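Local atomic coordinates of 2,3,4,5-tetrahydropyridine-2,6-dicarboxylate N-succinyltransferase (Campylobacter jejuni, PDB entry 2RIJ), a protein that probably catalyses the succinyl-CoA-dependent conversion of cyclic tetrahydrodipicolinate into acyclic N-succinyl-L-2-amino-6-oxopimelate, the first step of the succinylase route to lysine. Residues Arg32-Gln37 / Ile43-Phe48; Ser125-Phe130 / Ser137-Tyr142; Lys144-Ser149 / Leu209-Pro214; Leu167-Trp172 / Ile178-Leu183. All blocks are in the same frame, centred on the assembly; numbering follows the deposited sequence. Where two conformers were deposited one is given.

Interaction 1 of 4, residues Arg32-Gln37 / Ile43-Phe48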
# COMPACT_ATOMS: atom_id res chain seq x y z
N ARG A 32 -38.37 -48.06 12.13
CA ARG A 32 -38.54 -48.32 13.54
C ARG A 32 -38.50 -46.97 14.22
O ARG A 32 -37.56 -46.17 14.00
CB ARG A 32 -37.43 -49.22 14.08
CG ARG A 32 -37.58 -49.56 15.54
CD ARG A 32 -36.35 -50.30 16.14
NE ARG A 32 -35.12 -49.55 15.93
CZ ARG A 32 -34.78 -48.44 16.59
NH1 ARG A 32 -35.56 -47.91 17.50
NH2 ARG A 32 -33.64 -47.82 16.28
N LEU A 33 -39.50 -46.67 15.05
CA LEU A 33 -39.60 -45.37 15.69
C LEU A 33 -39.15 -45.37 17.16
O LEU A 33 -39.40 -46.33 17.89
CB LEU A 33 -41.03 -44.85 15.65
CG LEU A 33 -41.76 -44.83 14.30
CD1 LEU A 33 -43.19 -44.26 14.56
CD2 LEU A 33 -41.02 -44.09 13.22
N ASP A 34 -38.51 -44.28 17.56
CA ASP A 34 -38.22 -44.01 18.95
C ASP A 34 -39.22 -42.97 19.40
O ASP A 34 -39.32 -41.92 18.79
CB ASP A 34 -36.80 -43.48 19.13
CG ASP A 34 -35.73 -44.52 18.79
OD1 ASP A 34 -35.76 -45.64 19.36
OD2 ASP A 34 -34.84 -44.22 17.95
N ARG A 35 -39.98 -43.27 20.46
CA ARG A 35 -41.02 -42.37 20.99
C ARG A 35 -40.59 -41.74 22.31
O ARG A 35 -39.68 -42.23 22.96
CB ARG A 35 -42.30 -43.17 21.21
CG ARG A 35 -42.86 -43.73 19.89
CD ARG A 35 -43.92 -44.79 20.15
NE ARG A 35 -44.52 -45.23 18.89
CZ ARG A 35 -45.45 -44.54 18.25
NH1 ARG A 35 -45.87 -43.37 18.73
NH2 ARG A 35 -45.92 -44.99 17.10
N GLY A 36 -41.26 -40.67 22.70
CA GLY A 36 -41.00 -39.98 23.95
C GLY A 36 -41.20 -40.88 25.16
O GLY A 36 -42.13 -41.69 25.18
N GLN A 37 -40.29 -40.77 26.12
CA GLN A 37 -40.36 -41.48 27.40
C GLN A 37 -41.55 -40.94 28.23
O GLN A 37 -42.10 -41.67 29.04
CB GLN A 37 -39.08 -41.26 28.22
CG GLN A 37 -37.78 -41.86 27.68
CD GLN A 37 -37.26 -41.08 26.49
OE1 GLN A 37 -37.58 -39.89 26.35
NE2 GLN A 37 -36.50 -41.74 25.62
N ILE A 43 -42.68 -38.60 18.19
CA ILE A 43 -41.68 -39.39 17.48
C ILE A 43 -40.36 -38.59 17.54
O ILE A 43 -40.26 -37.48 17.00
CB ILE A 43 -42.07 -39.67 16.00
CG1 ILE A 43 -43.49 -40.29 15.90
CG2 ILE A 43 -41.01 -40.51 15.30
CD1 ILE A 43 -43.78 -41.41 16.84
N LEU A 44 -39.39 -39.15 18.26
CA LEU A 44 -38.08 -38.57 18.43
C LEU A 44 -37.05 -38.95 17.38
O LEU A 44 -36.07 -38.21 17.23
CB LEU A 44 -37.52 -38.91 19.80
CG LEU A 44 -38.47 -38.71 20.98
CD1 LEU A 44 -37.67 -39.00 22.22
CD2 LEU A 44 -39.01 -37.30 20.99
N GLN A 45 -37.25 -40.07 16.69
CA GLN A 45 -36.35 -40.54 15.66
C GLN A 45 -37.02 -41.67 14.88
O GLN A 45 -37.85 -42.42 15.42
CB GLN A 45 -35.04 -41.08 16.27
CG GLN A 45 -33.99 -41.40 15.23
CD GLN A 45 -32.64 -41.77 15.80
OE1 GLN A 45 -31.60 -41.27 15.33
NE2 GLN A 45 -32.63 -42.67 16.79
N ALA A 46 -36.61 -41.82 13.63
CA ALA A 46 -37.02 -42.92 12.78
C ALA A 46 -35.78 -43.54 12.14
O ALA A 46 -34.84 -42.81 11.74
CB ALA A 46 -37.97 -42.39 11.72
N SER A 47 -35.70 -44.86 12.11
CA SER A 47 -34.57 -45.57 11.52
C SER A 47 -35.08 -46.53 10.43
O SER A 47 -36.04 -47.28 10.65
CB SER A 47 -33.78 -46.33 12.60
OG SER A 47 -33.36 -45.45 13.65
N PHE A 48 -34.43 -46.50 9.26
CA PHE A 48 -34.74 -47.37 8.16
C PHE A 48 -33.54 -48.24 7.86
O PHE A 48 -32.42 -47.76 7.90
CB PHE A 48 -35.04 -46.54 6.89
CG PHE A 48 -36.24 -45.64 6.98
CD1 PHE A 48 -36.16 -44.39 7.55
CD2 PHE A 48 -37.43 -46.01 6.38
CE1 PHE A 48 -37.20 -43.52 7.60
CE2 PHE A 48 -38.52 -45.16 6.42
CZ PHE A 48 -38.39 -43.88 7.02
O HOH W 1 -35.32 -44.77 15.24

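Interaction 2 of 4, residues Ser125-Phe130 / Ser137-Tyr142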
# COMPACT_ATOMS: atom_id res chain seq x y z
N SER A 125 -43.50 -48.26 11.33
CA SER A 125 -44.40 -47.42 10.53
C SER A 125 -43.97 -47.42 9.07
O SER A 125 -42.79 -47.30 8.75
CB SER A 125 -44.43 -45.97 11.03
OG SER A 125 -45.13 -45.83 12.26
N PHE A 126 -44.95 -47.57 8.20
CA PHE A 126 -44.75 -47.37 6.78
C PHE A 126 -44.76 -45.88 6.47
O PHE A 126 -45.60 -45.11 6.97
CB PHE A 126 -45.85 -48.06 6.01
CG PHE A 126 -45.71 -47.96 4.53
CD1 PHE A 126 -44.78 -48.73 3.86
CD2 PHE A 126 -46.51 -47.08 3.80
CE1 PHE A 126 -44.68 -48.66 2.48
CE2 PHE A 126 -46.40 -46.99 2.43
CZ PHE A 126 -45.51 -47.79 1.77
N VAL A 127 -43.80 -45.47 5.67
CA VAL A 127 -43.58 -44.06 5.36
C VAL A 127 -43.40 -43.98 3.86
O VAL A 127 -42.57 -44.67 3.32
CB VAL A 127 -42.33 -43.50 6.09
CG1 VAL A 127 -42.16 -42.02 5.85
CG2 VAL A 127 -42.40 -43.82 7.59
N CYS A 128 -44.21 -43.17 3.19
CA CYS A 128 -44.01 -42.95 1.78
C CYS A 128 -44.26 -41.51 1.34
O CYS A 128 -45.05 -40.78 1.96
CB CYS A 128 -44.80 -43.96 0.93
SG CYS A 128 -46.51 -43.60 0.66
N LEU A 129 -43.56 -41.13 0.28
CA LEU A 129 -43.73 -39.85 -0.37
C LEU A 129 -44.40 -40.06 -1.72
O LEU A 129 -43.93 -40.86 -2.53
CB LEU A 129 -42.38 -39.14 -0.56
CG LEU A 129 -41.50 -38.96 0.65
CD1 LEU A 129 -40.19 -38.22 0.26
CD2 LEU A 129 -42.25 -38.21 1.72
N PHE A 130 -45.49 -39.32 -1.95
CA PHE A 130 -46.14 -39.26 -3.30
C PHE A 130 -45.63 -38.13 -4.19
O PHE A 130 -45.70 -38.22 -5.41
CB PHE A 130 -47.64 -39.12 -3.16
CG PHE A 130 -48.29 -40.30 -2.53
CD1 PHE A 130 -48.20 -41.54 -3.12
CD2 PHE A 130 -49.01 -40.17 -1.35
CE1 PHE A 130 -48.78 -42.66 -2.52
CE2 PHE A 130 -49.60 -41.27 -0.76
CZ PHE A 130 -49.48 -42.52 -1.34
N SER A 137 -44.32 -34.55 8.64
CA SER A 137 -44.15 -35.45 9.78
C SER A 137 -42.69 -35.64 10.08
O SER A 137 -41.86 -35.48 9.20
CB SER A 137 -44.83 -36.80 9.55
OG SER A 137 -44.30 -37.52 8.44
N VAL A 138 -42.40 -36.02 11.32
CA VAL A 138 -41.07 -36.48 11.70
C VAL A 138 -40.64 -37.64 10.79
O VAL A 138 -39.52 -37.68 10.29
CB VAL A 138 -41.00 -36.90 13.17
CG1 VAL A 138 -39.60 -37.43 13.48
CG2 VAL A 138 -41.36 -35.69 14.09
N GLU A 139 -41.55 -38.58 10.57
CA GLU A 139 -41.26 -39.74 9.75
C GLU A 139 -40.82 -39.36 8.32
O GLU A 139 -39.89 -39.95 7.77
CB GLU A 139 -42.50 -40.67 9.70
CG GLU A 139 -42.89 -41.32 11.05
CD GLU A 139 -43.92 -40.53 11.88
OE1 GLU A 139 -44.00 -39.27 11.83
OE2 GLU A 139 -44.66 -41.21 12.64
N SER A 140 -41.55 -38.43 7.68
CA SER A 140 -41.20 -38.03 6.33
C SER A 140 -39.91 -37.19 6.30
O SER A 140 -39.15 -37.31 5.37
CB SER A 140 -42.34 -37.34 5.60
OG SER A 140 -42.61 -36.09 6.17
N ILE A 141 -39.66 -36.39 7.33
CA ILE A 141 -38.37 -35.69 7.43
C ILE A 141 -37.24 -36.73 7.42
O ILE A 141 -36.24 -36.58 6.70
CB ILE A 141 -38.21 -34.84 8.74
CG1 ILE A 141 -39.22 -33.71 8.77
CG2 ILE A 141 -36.77 -34.28 8.83
CD1 ILE A 141 -39.41 -33.07 10.14
N TYR A 142 -37.39 -37.78 8.21
CA TYR A 142 -36.34 -38.81 8.29
C TYR A 142 -36.17 -39.57 6.96
O TYR A 142 -35.02 -39.82 6.52
CB TYR A 142 -36.59 -39.75 9.46
CG TYR A 142 -35.92 -39.31 10.73
CD1 TYR A 142 -36.52 -38.40 11.57
CD2 TYR A 142 -34.62 -39.73 11.04
CE1 TYR A 142 -35.89 -37.97 12.71
CE2 TYR A 142 -33.99 -39.31 12.19
CZ TYR A 142 -34.64 -38.44 13.03
OH TYR A 142 -34.03 -37.99 14.18
O HOH W 2 -46.12 -43.44 12.52

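Interaction 3 of 4, residues Lys144-Ser149 / Leu209-Pro214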
# COMPACT_ATOMS: atom_id res chain seq x y z
N LYS A 144 -36.69 -38.25 3.94
CA LYS A 144 -35.97 -37.26 3.15
C LYS A 144 -34.46 -37.22 3.51
O LYS A 144 -33.62 -37.26 2.64
CB LYS A 144 -36.63 -35.89 3.33
CG LYS A 144 -38.03 -35.79 2.63
CD LYS A 144 -38.84 -34.58 3.05
CE LYS A 144 -40.11 -34.41 2.21
NZ LYS A 144 -39.83 -33.93 0.85
N LEU A 145 -34.14 -37.21 4.80
CA LEU A 145 -32.72 -37.18 5.20
C LEU A 145 -32.00 -38.42 4.70
O LEU A 145 -30.88 -38.32 4.24
CB LEU A 145 -32.59 -37.01 6.70
CG LEU A 145 -33.04 -35.64 7.27
CD1 LEU A 145 -32.99 -35.63 8.81
CD2 LEU A 145 -32.26 -34.43 6.66
N TYR A 146 -32.64 -39.58 4.83
CA TYR A 146 -32.13 -40.82 4.28
C TYR A 146 -31.96 -40.78 2.80
O TYR A 146 -30.97 -41.29 2.28
CB TYR A 146 -33.01 -42.02 4.69
CG TYR A 146 -32.64 -42.77 5.97
CD1 TYR A 146 -33.11 -42.39 7.22
CD2 TYR A 146 -31.78 -43.88 5.92
CE1 TYR A 146 -32.81 -43.11 8.39
CE2 TYR A 146 -31.48 -44.59 7.06
CZ TYR A 146 -31.99 -44.22 8.31
OH TYR A 146 -31.67 -45.00 9.39
N LEU A 147 -32.90 -40.18 2.07
CA LEU A 147 -32.76 -40.09 0.61
C LEU A 147 -31.47 -39.35 0.21
O LEU A 147 -30.74 -39.79 -0.68
CB LEU A 147 -33.98 -39.42 -0.03
CG LEU A 147 -35.24 -40.26 -0.11
CD1 LEU A 147 -36.48 -39.36 -0.52
CD2 LEU A 147 -35.04 -41.44 -1.09
N LEU A 148 -31.15 -38.29 0.97
CA LEU A 148 -29.91 -37.51 0.80
C LEU A 148 -28.68 -38.32 1.22
O LEU A 148 -27.77 -38.49 0.43
CB LEU A 148 -29.99 -36.18 1.54
CG LEU A 148 -30.94 -35.12 0.95
CD1 LEU A 148 -31.34 -34.11 2.02
CD2 LEU A 148 -30.31 -34.49 -0.30
N SER A 149 -28.66 -38.83 2.45
CA SER A 149 -27.45 -39.50 2.98
C SER A 149 -27.08 -40.84 2.32
O SER A 149 -25.90 -41.19 2.26
CB SER A 149 -27.50 -39.59 4.49
OG SER A 149 -27.47 -38.28 5.03
N LEU A 209 -23.64 -41.30 11.20
CA LEU A 209 -23.22 -42.66 11.48
C LEU A 209 -24.20 -43.43 12.37
O LEU A 209 -24.08 -44.63 12.53
CB LEU A 209 -21.76 -42.67 12.03
CG LEU A 209 -20.67 -42.40 10.99
CD1 LEU A 209 -19.32 -42.24 11.75
CD2 LEU A 209 -20.59 -43.50 9.90
N ALA A 210 -25.22 -42.75 12.91
CA ALA A 210 -26.27 -43.47 13.62
C ALA A 210 -27.16 -44.19 12.59
O ALA A 210 -27.98 -45.05 12.96
CB ALA A 210 -27.10 -42.52 14.55
N HIS A 211 -27.02 -43.84 11.31
CA HIS A 211 -27.96 -44.30 10.26
C HIS A 211 -27.36 -44.89 8.98
O HIS A 211 -28.02 -45.71 8.34
CB HIS A 211 -28.89 -43.14 9.86
CG HIS A 211 -29.77 -42.68 10.97
ND1 HIS A 211 -30.99 -43.27 11.25
CD2 HIS A 211 -29.58 -41.72 11.91
CE1 HIS A 211 -31.50 -42.69 12.32
NE2 HIS A 211 -30.66 -41.77 12.76
N ILE A 212 -26.17 -44.45 8.59
CA ILE A 212 -25.61 -44.75 7.27
C ILE A 212 -24.28 -45.45 7.44
O ILE A 212 -23.50 -45.09 8.32
CB ILE A 212 -25.39 -43.41 6.48
CG1 ILE A 212 -26.71 -42.59 6.50
CG2 ILE A 212 -24.80 -43.65 5.03
CD1 ILE A 212 -27.85 -43.12 5.65
N ILE A 213 -24.04 -46.44 6.60
CA ILE A 213 -22.81 -47.19 6.57
C ILE A 213 -22.01 -46.67 5.40
O ILE A 213 -22.43 -46.84 4.24
CB ILE A 213 -23.07 -48.70 6.41
CG1 ILE A 213 -23.95 -49.22 7.56
CG2 ILE A 213 -21.72 -49.51 6.34
CD1 ILE A 213 -24.57 -50.64 7.34
N PRO A 214 -20.86 -46.04 5.66
CA PRO A 214 -20.04 -45.54 4.55
C PRO A 214 -19.57 -46.67 3.62
O PRO A 214 -19.54 -47.83 4.02
CB PRO A 214 -18.81 -44.97 5.26
CG PRO A 214 -19.28 -44.57 6.58
CD PRO A 214 -20.23 -45.68 6.96

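Interaction 4 of 4, residues Leu167-Trp172 / Ile178-Leu183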
# COMPACT_ATOMS: atom_id res chain seq x y z
N LEU A 167 -39.24 -31.24 14.22
CA LEU A 167 -38.36 -32.07 15.04
C LEU A 167 -38.30 -31.55 16.48
O LEU A 167 -38.32 -30.34 16.70
CB LEU A 167 -36.96 -32.11 14.40
CG LEU A 167 -36.86 -32.74 13.00
CD1 LEU A 167 -35.49 -32.54 12.46
CD2 LEU A 167 -37.23 -34.26 12.99
N SER A 168 -38.26 -32.45 17.46
CA SER A 168 -38.08 -32.10 18.86
C SER A 168 -36.60 -32.04 19.22
O SER A 168 -35.82 -32.90 18.82
CB SER A 168 -38.74 -33.15 19.76
OG SER A 168 -40.10 -33.23 19.50
N ASN A 169 -36.22 -30.99 19.95
CA ASN A 169 -34.90 -30.89 20.56
C ASN A 169 -34.86 -31.87 21.72
O ASN A 169 -35.64 -31.78 22.66
CB ASN A 169 -34.63 -29.46 21.06
CG ASN A 169 -33.21 -29.26 21.55
OD1 ASN A 169 -32.27 -29.87 21.01
ND2 ASN A 169 -33.04 -28.44 22.59
N VAL A 170 -33.93 -32.81 21.64
CA VAL A 170 -33.83 -33.90 22.63
C VAL A 170 -32.37 -34.09 23.01
O VAL A 170 -31.47 -33.64 22.29
CB VAL A 170 -34.45 -35.23 22.12
CG1 VAL A 170 -35.98 -35.06 21.82
CG2 VAL A 170 -33.72 -35.75 20.87
N ALA A 171 -32.17 -34.76 24.12
CA ALA A 171 -30.87 -35.28 24.54
C ALA A 171 -30.63 -36.59 23.82
O ALA A 171 -31.58 -37.30 23.48
CB ALA A 171 -30.84 -35.48 26.05
N TRP A 172 -29.35 -36.91 23.59
CA TRP A 172 -28.96 -38.10 22.85
C TRP A 172 -27.89 -38.78 23.66
O TRP A 172 -26.92 -38.14 24.10
CB TRP A 172 -28.45 -37.77 21.46
CG TRP A 172 -29.40 -37.08 20.59
CD1 TRP A 172 -29.61 -35.74 20.53
CD2 TRP A 172 -30.26 -37.67 19.61
NE1 TRP A 172 -30.56 -35.45 19.59
CE2 TRP A 172 -30.98 -36.61 19.00
CE3 TRP A 172 -30.51 -38.98 19.21
CZ2 TRP A 172 -31.92 -36.83 17.99
CZ3 TRP A 172 -31.44 -39.20 18.17
CH2 TRP A 172 -32.15 -38.12 17.60
N ILE A 178 -33.66 -38.91 24.24
CA ILE A 178 -34.34 -38.80 25.52
C ILE A 178 -34.93 -37.40 25.63
O ILE A 178 -34.23 -36.42 25.45
CB ILE A 178 -33.36 -39.02 26.69
CG1 ILE A 178 -32.60 -40.33 26.49
CG2 ILE A 178 -34.11 -38.90 28.07
CD1 ILE A 178 -31.50 -40.57 27.52
N GLU A 179 -36.22 -37.32 25.92
CA GLU A 179 -36.87 -36.03 26.15
C GLU A 179 -36.21 -35.30 27.30
O GLU A 179 -35.94 -35.90 28.33
CB GLU A 179 -38.35 -36.22 26.49
CG GLU A 179 -39.16 -36.90 25.42
CD GLU A 179 -40.66 -36.80 25.70
OE1 GLU A 179 -41.24 -35.73 25.44
OE2 GLU A 179 -41.24 -37.80 26.19
N LEU A 180 -35.92 -34.02 27.11
CA LEU A 180 -35.29 -33.21 28.14
C LEU A 180 -36.18 -33.19 29.41
O LEU A 180 -35.67 -33.24 30.53
CB LEU A 180 -35.00 -31.77 27.63
CG LEU A 180 -33.91 -31.72 26.51
CD1 LEU A 180 -33.88 -30.36 25.83
CD2 LEU A 180 -32.55 -32.10 27.06
N GLU A 181 -37.50 -33.16 29.24
CA GLU A 181 -38.39 -33.08 30.39
C GLU A 181 -38.34 -34.37 31.20
O GLU A 181 -38.53 -34.37 32.42
CB GLU A 181 -39.82 -32.76 29.93
CG GLU A 181 -40.77 -32.37 31.07
CD GLU A 181 -40.20 -31.32 32.06
OE1 GLU A 181 -39.69 -30.24 31.66
OE2 GLU A 181 -40.27 -31.59 33.28
N TYR A 182 -38.02 -35.48 30.54
CA TYR A 182 -37.82 -36.74 31.24
C TYR A 182 -36.57 -36.68 32.16
O TYR A 182 -36.57 -37.18 33.29
CB TYR A 182 -37.72 -37.90 30.24
CG TYR A 182 -37.40 -39.19 30.92
CD1 TYR A 182 -38.40 -39.98 31.47
CD2 TYR A 182 -36.07 -39.58 31.09
CE1 TYR A 182 -38.11 -41.16 32.10
CE2 TYR A 182 -35.77 -40.74 31.73
CZ TYR A 182 -36.80 -41.54 32.22
OH TYR A 182 -36.48 -42.68 32.88
N LEU A 183 -35.50 -36.07 31.66
CA LEU A 183 -34.30 -35.90 32.44
C LEU A 183 -34.55 -34.97 33.62
O LEU A 183 -34.07 -35.21 34.72
CB LEU A 183 -33.15 -35.37 31.56
CG LEU A 183 -32.54 -36.28 30.51
CD1 LEU A 183 -31.52 -35.48 29.67
CD2 LEU A 183 -31.86 -37.54 31.10
O HOH W 3 -37.03 -32.92 24.68

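Interaction 1 of 4, residues Arg32-Gln37 / Ile43-Phe48
Strands 32-35 and 43-48 run antiparallel as the two arms of a beta hairpin, with 4.7 Å between their short axes at closest approach. Arg32 and Ser47 form a hydrogen-bonded pair through two backbone bonds. Leu33 and Ala46 follow as a non-hydrogen-bonded pair. Asp34 and Gln45 are the next hydrogen-bonded pair, with Asp34 N donating to Gln45 O. Here the register shifts by one at a classic beta bulge, Leu44 and Gln45 both facing Asp34, and Arg35 then pairs with Ile43. Asp34 O takes a bond of 2.8 Å from Leu44 N and a weak one of 3.5 Å from Gln45 N.

Asp34 and Gln45 lie side by side on one face of the sheet. Gln45 NE2 donates to Asp34 OD2 over 2.9 Å, and the oxygen lies in the amide plane. The carboxylate is turned 44° from that plane. Gln45 OE1 is bound outside the hairpin, by His211. The other carboxylate oxygen, Asp34 OD1, forms a salt bridge with Arg32 NH1 at 2.9 Å. The Arg32 chain bends at chi3 (55°), which turns the edge of its guanidinium to Asp34; OD1 lies in the guanidinium plane. Arg32 NE donates to the backbone O of Lys191 of the second subunit.

The opposite face carries Leu33, Ala46, Ile43 and Arg35. Ile43 CD1 touches Leu33 CD1 at 3.7 Å and sits over one face of the Arg35 guanidinium, toward its rim near NH1. Arg35 NE bonds to the backbone O of Asp122. On the polar face, a water donates to Arg32 O and Asp34 OD2 and accepts from Ser47 OG at 2.6 Å.

Interaction 2 of 4, residues Ser125-Phe130 / Ser137-Tyr142
Val127 meets Glu139 at about a right angle, its branched end set against the first turn of a helix. This is helix-on-sheet packing. Strand 125-129 belongs to an antiparallel sheet, and helix 138-142 crosses that strand at -63°, with 8.3 Å between the short axes at closest approach.

The two methyls of Val127 do different work. CG1 is anti to the backbone N (chi1 -176°) and lies against the backbone of the helix, 3.6 Å from Glu139 O. CG2 meets the base of the side chain, 3.8 Å from Glu139 CB. Two residues further along the strand, Leu129 reaches over with a single branch. Its CD2 comes to 4.0 Å from Ser140 CB. No direct hydrogen bond joins strand and helix here, and the touching atoms are mostly carbon.

The Glu139 chain bends at chi2 (92°), which carries the carboxylate along the strand toward Ser125. A water donates to Glu139 OE2 at 2.7 Å. In one of two conformers of Ser125 it also lies 2.6 Å from Ser125 OG, a less certain link.

Ser137 and Ser140 form a capping box at the start of the helix. Ser137 is the N-cap. The return bond, from Ser137 N to Ser140 OG, is weak. Glu80, on the neighbouring strand 80-84, binds both hydroxyls, Ser140 OG through OE1 and Ser137 OG through OE2. The cap is thus tied to the same sheet that Val127 and Leu129 belong to. The main capping bond runs from Ser140 N to Ser137 OG over 3.0 Å.

Interaction 3 of 4, residues Lys144-Ser149 / Leu209-Pro214
Tyr146 OH and His211 ND1 share a short hydrogen bond of 2.6 Å, in which either atom could be the donor. The bond joins helix 144-149, the end of a longer helix of the N-terminal region, to the loop 209-214 that leads toward the parallel strands of the left-handed beta-helix. The hydroxyl meets the histidine at the edge of its ring, in the ring plane. The two ring planes are nearly perpendicular, at 87°, and their centroids lie 5.1 Å apart. His211 CB also touches the phenol oxygen, at 3.4 Å from Tyr146 OH.

Ile212 completes this first shell. Its side chain and that of Tyr146 run antiparallel alongside each other, and its CD1 comes to 4.0 Å from Tyr146 CD2. Its CG1 is anti to the carbonyl carbon (chi1 -52°), and that branch also covers Ser149. The serine hydroxyl turns to other partners, with its main bond to Ala230 O.

The second shell fixes both rings. Gln45 OE1 accepts from His211 NE2, so both ring nitrogens of the histidine are engaged. Phe48 N donates to Tyr146 OH, and the rings of Phe48 and Tyr146 meet edge-to-face. Lys191 of the second subunit bonds to Tyr146 OH and to His211 O, bringing the subunit interface to this buried polar group. Its positive charge would probably polarise the hydroxyl. On the apolar side, Ile212 CG1 and CD1 each lie 3.7 Å from Ser149 CB.

Interaction 4 of 4, residues Leu167-Trp172 / Ile178-Leu183
Leu180 CG is anti to its carbonyl carbon (chi1 -67°), which brings the leucine branches back toward Asn169 and Ala171. Asn169 takes the other course, with CG anti to the backbone N (chi1 -173°), and its amide end approaches the same leucine. Both residues belong to a beta hairpin followed by a helix. Strand 170-173 pairs with the short strand 176-178, and helix 180-192 starts directly after it.

Ala171 and Ile178 are an antiparallel hydrogen-bonded pair. Ile178 N donates to Ala171 O over 2.7 Å, and Ala171 N donates back to Ile178 O over 3.0 Å. Val170 leans on this ladder with its CB 3.5 Å from Ile178 O.

The methyl of Ala171 is the meeting point of the apolar side chains. Leu180 CD2 lies 3.9 Å from Ala171 CB, and Leu183 CD1, one turn later in the helix, lies 3.7 Å from the same atom. The first turn of the helix thereby packs on strand 170-173, the first arm of the hairpin. Leu180 CD1 rests against the amide, 3.9 Å from Asn169 ND2. That nitrogen donates to Asp216 O and Thr218 O of the third subunit, so Asn169 links the hairpin to a neighbour. Leu183 packs on Ile213 of the third subunit.

Glu179 is the N-cap of the helix, and its backbone N donates to Gln37 OE1. The next amide is served by a water, which accepts from Leu180 N at 2.9 Å and donates to Asn169 O at 2.7 Å.

All four contacts are largely buried and lie away from the predicted succinyl-CoA site. Interactions 1 and 2 share one antiparallel sheet, in which strands 27-35 and 124-129 are neighbours. Interactions 2 and 3 use the start and end of helix 138-149. Interaction 1 is a backbone ladder with a polar face, whereas interaction 2 relies on carbon contacts and a water. Interaction 3 centres on one short side-chain bond and lies nearest the chain centre. Interaction 4 is nested in the loop that interaction 3 closes. Gln45 joins interaction 1 to 3, and Gln37 joins it to 4. Interactions 1 and 3 touch the second subunit, interaction 4 the third.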